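Local coordinates for RNA-binding protein Lsm (PDB 6TFL), which probably binds RNA, as an archaeal Sm-like protein that assembles into a seven-membered ring and binds uridine and calcium ions, at residues 10-24 and 50-62. Sequence-based numbering, arbitrary orientation.
With CA (calcium ion), chain P; URI (uridine), chain Q; URI (uridine), chain B.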
loop_
_atom_site.group_PDB
_atom_site.type_symbol
_atom_site.label_atom_id
_atom_site.label_comp_id
_atom_site.label_asym_id
_atom_site.label_seq_id
_atom_site.Cartn_x
_atom_site.Cartn_y
_atom_site.Cartn_z
ATOM N N VAL A 10 -15.269 -18.671 3.275
ATOM C CA VAL A 10 -16.621 -18.364 2.826
ATOM C C VAL A 10 -16.650 -18.213 1.307
ATOM O O VAL A 10 -17.615 -18.615 0.650
ATOM C CB VAL A 10 -17.140 -17.107 3.550
ATOM C CG1 VAL A 10 -18.504 -16.689 3.019
ATOM C CG2 VAL A 10 -17.181 -17.335 5.069
ATOM N N LEU A 11 -15.593 -17.638 0.724
ATOM C CA LEU A 11 -15.509 -17.538 -0.733
ATOM C C LEU A 11 -15.408 -18.917 -1.385
ATOM O O LEU A 11 -16.009 -19.156 -2.437
ATOM C CB LEU A 11 -14.312 -16.686 -1.146
ATOM C CG LEU A 11 -14.395 -15.176 -0.920
ATOM C CD1 LEU A 11 -13.168 -14.468 -1.550
ATOM C CD2 LEU A 11 -15.698 -14.619 -1.459
ATOM N N GLU A 12 -14.638 -19.827 -0.791
ATOM C CA GLU A 12 -14.610 -21.194 -1.291
ATOM C C GLU A 12 -16.014 -21.773 -1.350
ATOM O O GLU A 12 -16.440 -22.295 -2.387
ATOM C CB GLU A 12 -13.709 -22.059 -0.413
ATOM C CG GLU A 12 -13.423 -23.430 -0.987
ATOM C CD GLU A 12 -12.615 -23.396 -2.291
ATOM O OE1 GLU A 12 -11.787 -22.469 -2.476
ATOM O OE2 GLU A 12 -12.791 -24.309 -3.132
ATOM N N GLU A 13 -16.767 -21.663 -0.257
ATOM C CA GLU A 13 -18.084 -22.283 -0.240
ATOM C C GLU A 13 -19.145 -21.459 -0.959
ATOM O O GLU A 13 -20.283 -21.915 -1.064
ATOM C CB GLU A 13 -18.513 -22.583 1.196
ATOM C CG GLU A 13 -18.413 -21.417 2.138
ATOM C CD GLU A 13 -18.443 -21.835 3.608
ATOM O OE1 GLU A 13 -17.703 -22.786 3.962
ATOM O OE2 GLU A 13 -19.201 -21.209 4.392
ATOM N N SER A 14 -18.806 -20.288 -1.490
ATOM C CA SER A 14 -19.701 -19.577 -2.391
ATOM C C SER A 14 -19.354 -19.783 -3.855
ATOM O O SER A 14 -19.978 -19.153 -4.708
ATOM C CB SER A 14 -19.711 -18.074 -2.089
ATOM O OG SER A 14 -19.702 -17.823 -0.695
ATOM N N LEU A 15 -18.380 -20.639 -4.169
ATOM C CA LEU A 15 -18.063 -20.912 -5.566
ATOM C C LEU A 15 -19.265 -21.524 -6.268
ATOM O O LEU A 15 -20.011 -22.313 -5.681
ATOM C CB LEU A 15 -16.859 -21.852 -5.678
ATOM C CG LEU A 15 -15.482 -21.247 -5.372
ATOM C CD1 LEU A 15 -14.431 -22.334 -5.162
ATOM C CD2 LEU A 15 -15.063 -20.281 -6.472
ATOM N N GLU A 16 -19.452 -21.155 -7.534
ATOM C CA GLU A 16 -20.554 -21.580 -8.399
ATOM C C GLU A 16 -21.894 -20.985 -7.971
ATOM O O GLU A 16 -22.912 -21.275 -8.611
ATOM C CB GLU A 16 -20.680 -23.114 -8.501
ATOM C CG GLU A 16 -19.353 -23.832 -8.779
ATOM C CD GLU A 16 -19.431 -24.902 -9.880
ATOM O OE1 GLU A 16 -18.370 -25.247 -10.457
ATOM O OE2 GLU A 16 -20.540 -25.412 -10.162
ATOM N N GLU A 17 -21.929 -20.142 -6.940
ATOM C CA GLU A 17 -23.138 -19.446 -6.514
ATOM C C GLU A 17 -23.039 -17.960 -6.832
ATOM O O GLU A 17 -21.971 -17.430 -7.158
ATOM C CB GLU A 17 -23.399 -19.642 -5.012
ATOM C CG GLU A 17 -23.669 -21.090 -4.610
ATOM C CD GLU A 17 -23.092 -21.432 -3.244
ATOM O OE1 GLU A 17 -23.314 -20.666 -2.277
ATOM O OE2 GLU A 17 -22.411 -22.476 -3.136
ATOM N N THR A 18 -24.177 -17.282 -6.705
ATOM C CA THR A 18 -24.274 -15.880 -7.066
ATOM C C THR A 18 -23.866 -14.996 -5.894
ATOM O O THR A 18 -24.175 -15.297 -4.737
ATOM C CB THR A 18 -25.692 -15.557 -7.533
ATOM O OG1 THR A 18 -25.961 -16.311 -8.718
ATOM C CG2 THR A 18 -25.823 -14.090 -7.873
ATOM N N VAL A 19 -23.123 -13.925 -6.202
ATOM C CA VAL A 19 -22.574 -13.006 -5.212
ATOM C C VAL A 19 -22.647 -11.600 -5.785
ATOM O O VAL A 19 -22.746 -11.405 -6.999
ATOM C CB VAL A 19 -21.102 -13.324 -4.821
ATOM C CG1 VAL A 19 -20.957 -14.740 -4.274
ATOM C CG2 VAL A 19 -20.169 -13.100 -6.005
ATOM N N THR A 20 -22.599 -10.612 -4.896
ATOM C CA THR A 20 -22.470 -9.218 -5.303
ATOM C C THR A 20 -21.191 -8.645 -4.712
ATOM O O THR A 20 -20.935 -8.774 -3.509
ATOM C CB THR A 20 -23.682 -8.384 -4.893
ATOM O OG1 THR A 20 -24.826 -8.880 -5.589
ATOM C CG2 THR A 20 -23.494 -6.925 -5.289
ATOM N N VAL A 21 -20.384 -8.052 -5.579
ATOM C CA VAL A 21 -19.132 -7.412 -5.215
ATOM C C VAL A 21 -19.299 -5.916 -5.403
ATOM O O VAL A 21 -19.706 -5.465 -6.480
ATOM C CB VAL A 21 -17.973 -7.933 -6.075
ATOM C CG1 VAL A 21 -16.663 -7.308 -5.623
ATOM C CG2 VAL A 21 -17.915 -9.438 -5.992
ATOM N N ARG A 22 -18.976 -5.150 -4.367
ATOM C CA ARG A 22 -19.075 -3.700 -4.416
ATOM C C ARG A 22 -17.674 -3.105 -4.358
ATOM O O ARG A 22 -16.880 -3.459 -3.479
ATOM C CB ARG A 22 -19.951 -3.182 -3.278
ATOM C CG ARG A 22 -20.052 -1.658 -3.189
ATOM C CD ARG A 22 -21.002 -1.235 -2.055
ATOM N NE ARG A 22 -20.315 -0.584 -0.935
ATOM C CZ ARG A 22 -20.566 -0.852 0.345
ATOM N NH1 ARG A 22 -21.480 -1.769 0.657
ATOM N NH2 ARG A 22 -19.905 -0.210 1.313
ATOM N N LEU A 23 -17.376 -2.203 -5.288
ATOM C CA LEU A 23 -16.048 -1.614 -5.422
ATOM C C LEU A 23 -15.963 -0.243 -4.758
ATOM O O LEU A 23 -16.972 0.404 -4.488
ATOM C CB LEU A 23 -15.651 -1.509 -6.898
ATOM C CG LEU A 23 -15.686 -2.852 -7.618
ATOM C CD1 LEU A 23 -14.991 -2.734 -8.956
ATOM C CD2 LEU A 23 -15.037 -3.926 -6.754
ATOM N N LYS A 24 -14.725 0.196 -4.506
ATOM C CA LYS A 24 -14.514 1.482 -3.842
ATOM C C LYS A 24 -15.101 2.633 -4.639
ATOM O O LYS A 24 -15.518 3.634 -4.052
ATOM C CB LYS A 24 -13.027 1.723 -3.594
ATOM C CG LYS A 24 -12.425 0.732 -2.631
ATOM C CD LYS A 24 -10.947 0.969 -2.398
ATOM C CE LYS A 24 -10.425 -0.078 -1.435
ATOM N NZ LYS A 24 -9.005 0.158 -1.116
ATOM N N THR A 50 -15.824 -11.176 -15.535
ATOM C CA THR A 50 -15.113 -10.011 -15.015
ATOM C C THR A 50 -14.092 -10.458 -13.979
ATOM O O THR A 50 -14.459 -11.028 -12.944
ATOM C CB THR A 50 -16.083 -9.008 -14.398
ATOM O OG1 THR A 50 -17.081 -8.665 -15.364
ATOM C CG2 THR A 50 -15.347 -7.750 -13.959
ATOM N N ILE A 51 -12.816 -10.232 -14.267
ATOM C CA ILE A 51 -11.776 -10.359 -13.251
ATOM C C ILE A 51 -11.724 -9.042 -12.496
ATOM O O ILE A 51 -11.535 -7.980 -13.098
ATOM C CB ILE A 51 -10.413 -10.693 -13.871
ATOM C CG1 ILE A 51 -10.518 -11.906 -14.793
ATOM C CG2 ILE A 51 -9.365 -10.941 -12.778
ATOM C CD1 ILE A 51 -9.276 -12.120 -15.609
ATOM N N ILE A 52 -11.917 -9.102 -11.187
ATOM C CA ILE A 52 -11.878 -7.921 -10.334
ATOM C C ILE A 52 -10.629 -8.008 -9.471
ATOM O O ILE A 52 -10.430 -8.994 -8.749
ATOM C CB ILE A 52 -13.138 -7.804 -9.462
ATOM C CG1 ILE A 52 -14.396 -7.753 -10.334
ATOM C CG2 ILE A 52 -13.046 -6.570 -8.569
ATOM C CD1 ILE A 52 -15.724 -7.737 -9.532
ATOM N N ARG A 53 -9.794 -6.977 -9.527
ATOM C CA ARG A 53 -8.618 -6.942 -8.672
ATOM C C ARG A 53 -9.046 -6.609 -7.245
ATOM O O ARG A 53 -9.831 -5.680 -7.025
ATOM C CB ARG A 53 -7.598 -5.937 -9.193
ATOM C CG ARG A 53 -6.166 -6.322 -8.879
ATOM C CD ARG A 53 -5.200 -5.227 -9.312
ATOM N NE ARG A 53 -3.819 -5.493 -8.905
ATOM C CZ ARG A 53 -3.188 -4.817 -7.948
ATOM N NH1 ARG A 53 -1.928 -5.109 -7.640
ATOM N NH2 ARG A 53 -3.817 -3.840 -7.303
ATOM N N GLY A 54 -8.538 -7.392 -6.283
ATOM C CA GLY A 54 -9.032 -7.324 -4.922
ATOM C C GLY A 54 -8.897 -5.955 -4.280
ATOM O O GLY A 54 -9.745 -5.561 -3.471
ATOM N N ASP A 55 -7.849 -5.203 -4.636
ATOM C CA ASP A 55 -7.625 -3.918 -3.993
ATOM C C ASP A 55 -8.792 -2.951 -4.179
ATOM O O ASP A 55 -8.908 -2.003 -3.402
ATOM C CB ASP A 55 -6.325 -3.292 -4.508
ATOM C CG ASP A 55 -6.472 -2.670 -5.900
ATOM O OD1 ASP A 55 -6.262 -1.440 -6.020
ATOM O OD2 ASP A 55 -6.781 -3.409 -6.874
ATOM N N ASN A 56 -9.659 -3.165 -5.171
ATOM C CA ASN A 56 -10.840 -2.325 -5.371
ATOM C C ASN A 56 -12.062 -2.767 -4.565
ATOM O O ASN A 56 -13.068 -2.047 -4.553
ATOM C CB ASN A 56 -11.229 -2.291 -6.848
ATOM C CG ASN A 56 -10.054 -1.958 -7.754
ATOM O OD1 ASN A 56 -9.648 -0.807 -7.837
ATOM N ND2 ASN A 56 -9.497 -2.972 -8.431
ATOM N N VAL A 57 -12.005 -3.918 -3.900
ATOM C CA VAL A 57 -13.187 -4.499 -3.273
ATOM C C VAL A 57 -13.451 -3.825 -1.933
ATOM O O VAL A 57 -12.528 -3.600 -1.136
ATOM C CB VAL A 57 -13.012 -6.014 -3.104
ATOM C CG1 VAL A 57 -14.208 -6.604 -2.357
ATOM C CG2 VAL A 57 -12.812 -6.669 -4.469
ATOM N N VAL A 58 -14.707 -3.468 -1.697
ATOM C CA VAL A 58 -15.157 -3.034 -0.378
ATOM C C VAL A 58 -15.821 -4.218 0.313
ATOM O O VAL A 58 -15.343 -4.693 1.349
ATOM C CB VAL A 58 -16.122 -1.839 -0.472
ATOM C CG1 VAL A 58 -16.527 -1.375 0.914
ATOM C CG2 VAL A 58 -15.482 -0.714 -1.242
ATOM N N THR A 59 -16.913 -4.720 -0.266
ATOM C CA THR A 59 -17.619 -5.871 0.283
ATOM C C THR A 59 -17.932 -6.898 -0.800
ATOM O O THR A 59 -18.121 -6.562 -1.974
ATOM C CB THR A 59 -18.941 -5.466 0.963
ATOM O OG1 THR A 59 -19.831 -4.922 -0.015
ATOM C CG2 THR A 59 -18.705 -4.434 2.089
ATOM N N ILE A 60 -17.991 -8.161 -0.389
ATOM C CA ILE A 60 -18.580 -9.231 -1.190
ATOM C C ILE A 60 -19.758 -9.800 -0.410
ATOM O O ILE A 60 -19.633 -10.068 0.791
ATOM C CB ILE A 60 -17.566 -10.342 -1.519
ATOM C CG1 ILE A 60 -16.353 -9.766 -2.265
ATOM C CG2 ILE A 60 -18.254 -11.484 -2.298
ATOM C CD1 ILE A 60 -15.216 -10.738 -2.433
ATOM N N LYS A 61 -20.898 -9.976 -1.078
ATOM C CA LYS A 61 -22.091 -10.536 -0.432
ATOM C C LYS A 61 -22.482 -11.837 -1.115
ATOM O O LYS A 61 -23.119 -11.816 -2.184
ATOM C CB LYS A 61 -23.256 -9.546 -0.456
ATOM C CG LYS A 61 -23.008 -8.276 0.355
ATOM C CD LYS A 61 -24.283 -7.458 0.525
ATOM C CE LYS A 61 -24.025 -6.175 1.334
ATOM N NZ LYS A 61 -23.168 -5.142 0.623
ATOM N N PRO A 62 -22.110 -12.992 -0.549
ATOM C CA PRO A 62 -22.475 -14.331 -1.033
ATOM C C PRO A 62 -23.852 -14.805 -0.547
ATOM O O PRO A 62 -24.543 -15.589 -1.208
ATOM C CB PRO A 62 -21.375 -15.214 -0.453
ATOM C CG PRO A 62 -21.011 -14.552 0.839
ATOM C CD PRO A 62 -21.179 -13.050 0.599
ATOM O OXT PRO A 62 -24.321 -14.423 0.530
HETATM CA CA CA P . -21.691 -23.880 -0.816
HETATM N N1 URI Q . -2.868 -7.213 -4.940
HETATM C C2 URI Q . -4.074 -7.433 -5.581
HETATM N N3 URI Q . -4.005 -8.231 -6.692
HETATM C C4 URI Q . -2.886 -8.827 -7.219
HETATM C C5 URI Q . -1.675 -8.564 -6.498
HETATM C C6 URI Q . -1.707 -7.790 -5.402
HETATM O O2 URI Q . -5.134 -6.950 -5.199
HETATM O O4 URI Q . -3.022 -9.524 -8.230
HETATM C "C1'" URI Q . -2.959 -6.374 -3.736
HETATM C "C2'" URI Q . -3.061 -7.168 -2.442
HETATM C "C3'" URI Q . -2.655 -6.110 -1.423
HETATM C "C4'" URI Q . -1.560 -5.341 -2.164
HETATM O "O2'" URI Q . -4.349 -7.715 -2.257
HETATM O "O3'" URI Q . -3.763 -5.246 -1.168
HETATM O "O4'" URI Q . -1.799 -5.573 -3.588
HETATM C "C5'" URI Q . -0.155 -5.755 -1.797
HETATM O "O5'" URI Q . 0.100 -5.566 -0.405
HETATM N N1 URI B . 2.936 -3.632 -7.681
HETATM C C2 URI B . 2.468 -3.532 -8.990
HETATM N N3 URI B . 3.431 -3.714 -9.956
HETATM C C4 URI B . 4.766 -3.984 -9.751
HETATM C C5 URI B . 5.171 -4.077 -8.382
HETATM C C6 URI B . 4.262 -3.902 -7.414
HETATM O O2 URI B . 1.301 -3.292 -9.282
HETATM O O4 URI B . 5.500 -4.120 -10.727
HETATM C "C1'" URI B . 1.958 -3.446 -6.598
HETATM C "C2'" URI B . 1.454 -4.744 -5.986
HETATM C "C3'" URI B . 0.945 -4.241 -4.633
HETATM C "C4'" URI B . 2.007 -3.210 -4.258
HETATM O "O2'" URI B . 0.503 -5.395 -6.805
HETATM O "O3'" URI B . -0.314 -3.579 -4.785
HETATM O "O4'" URI B . 2.563 -2.735 -5.524
HETATM C "C5'" URI B . 3.118 -3.747 -3.384
HETATM O "O5'" URI B . 2.658 -4.056 -2.070
HETATM O O HOH W 1 -23.003 -21.863 0.243
HETATM O O HOH W 2 -21.398 -6.306 -1.854
#
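V21 drops its two methyl branches into the hollow between I52, V57 and I60. CG1, anti to the backbone N (chi1 -177°), meets the end of I52 at CD1 4.0 Å away, while CG2 runs beside I60 CG1, the two side chains pointing the same way. L23 fills the next dip, its CD2 lodged 3.8 Å from I52 CG2 and against N56 CB. At the other end, I60 CD1 butts L11 CD2 nearly at right angles, bringing the N-terminal helix down on the sheet, and the P62 ring wedges between V10 CG1, V19 CG1 and S14, whose OG is tied back to V10 O. Between these bumps strands 18-23 and 59-61 run antiparallel: T20 and K61 exchange backbone bonds, and R22 N reaches T59 O at 2.9 Å. Opposite R22 the partner strand spends two residues, V58 and T59, a classic beta bulge that lets V58 N bond R22 O and shifts the register by one. This is the strongly bent small barrel of the Sm fold, and T59 and I60 continue the sheet into a strand of the second subunit. On the face opposite V21, T59 CG2 sits over the R22 guanidinium, and K61 NZ stands at its edge, 3.8 Å from NH1. K24 stretches out fully extended over V58 CG2 toward D55 O, though its ammonium makes its salt bridge with D55 of the second subunit. Where strand 50-52 runs out, R53 lays its guanidinium flat on the base of the chain Q uridine, whose C2 lies 3.6 Å above the guanidinium centre, and NH2 pairs with D55 OD2 at 3.0 Å; an alanine here would probably leave that base without its platform and the D55 carboxylate without its mate inside the subunit. N56 ND2 and N56 N approach R53 O from the same face, holding the 54-56 turn against the end of strand 50-52.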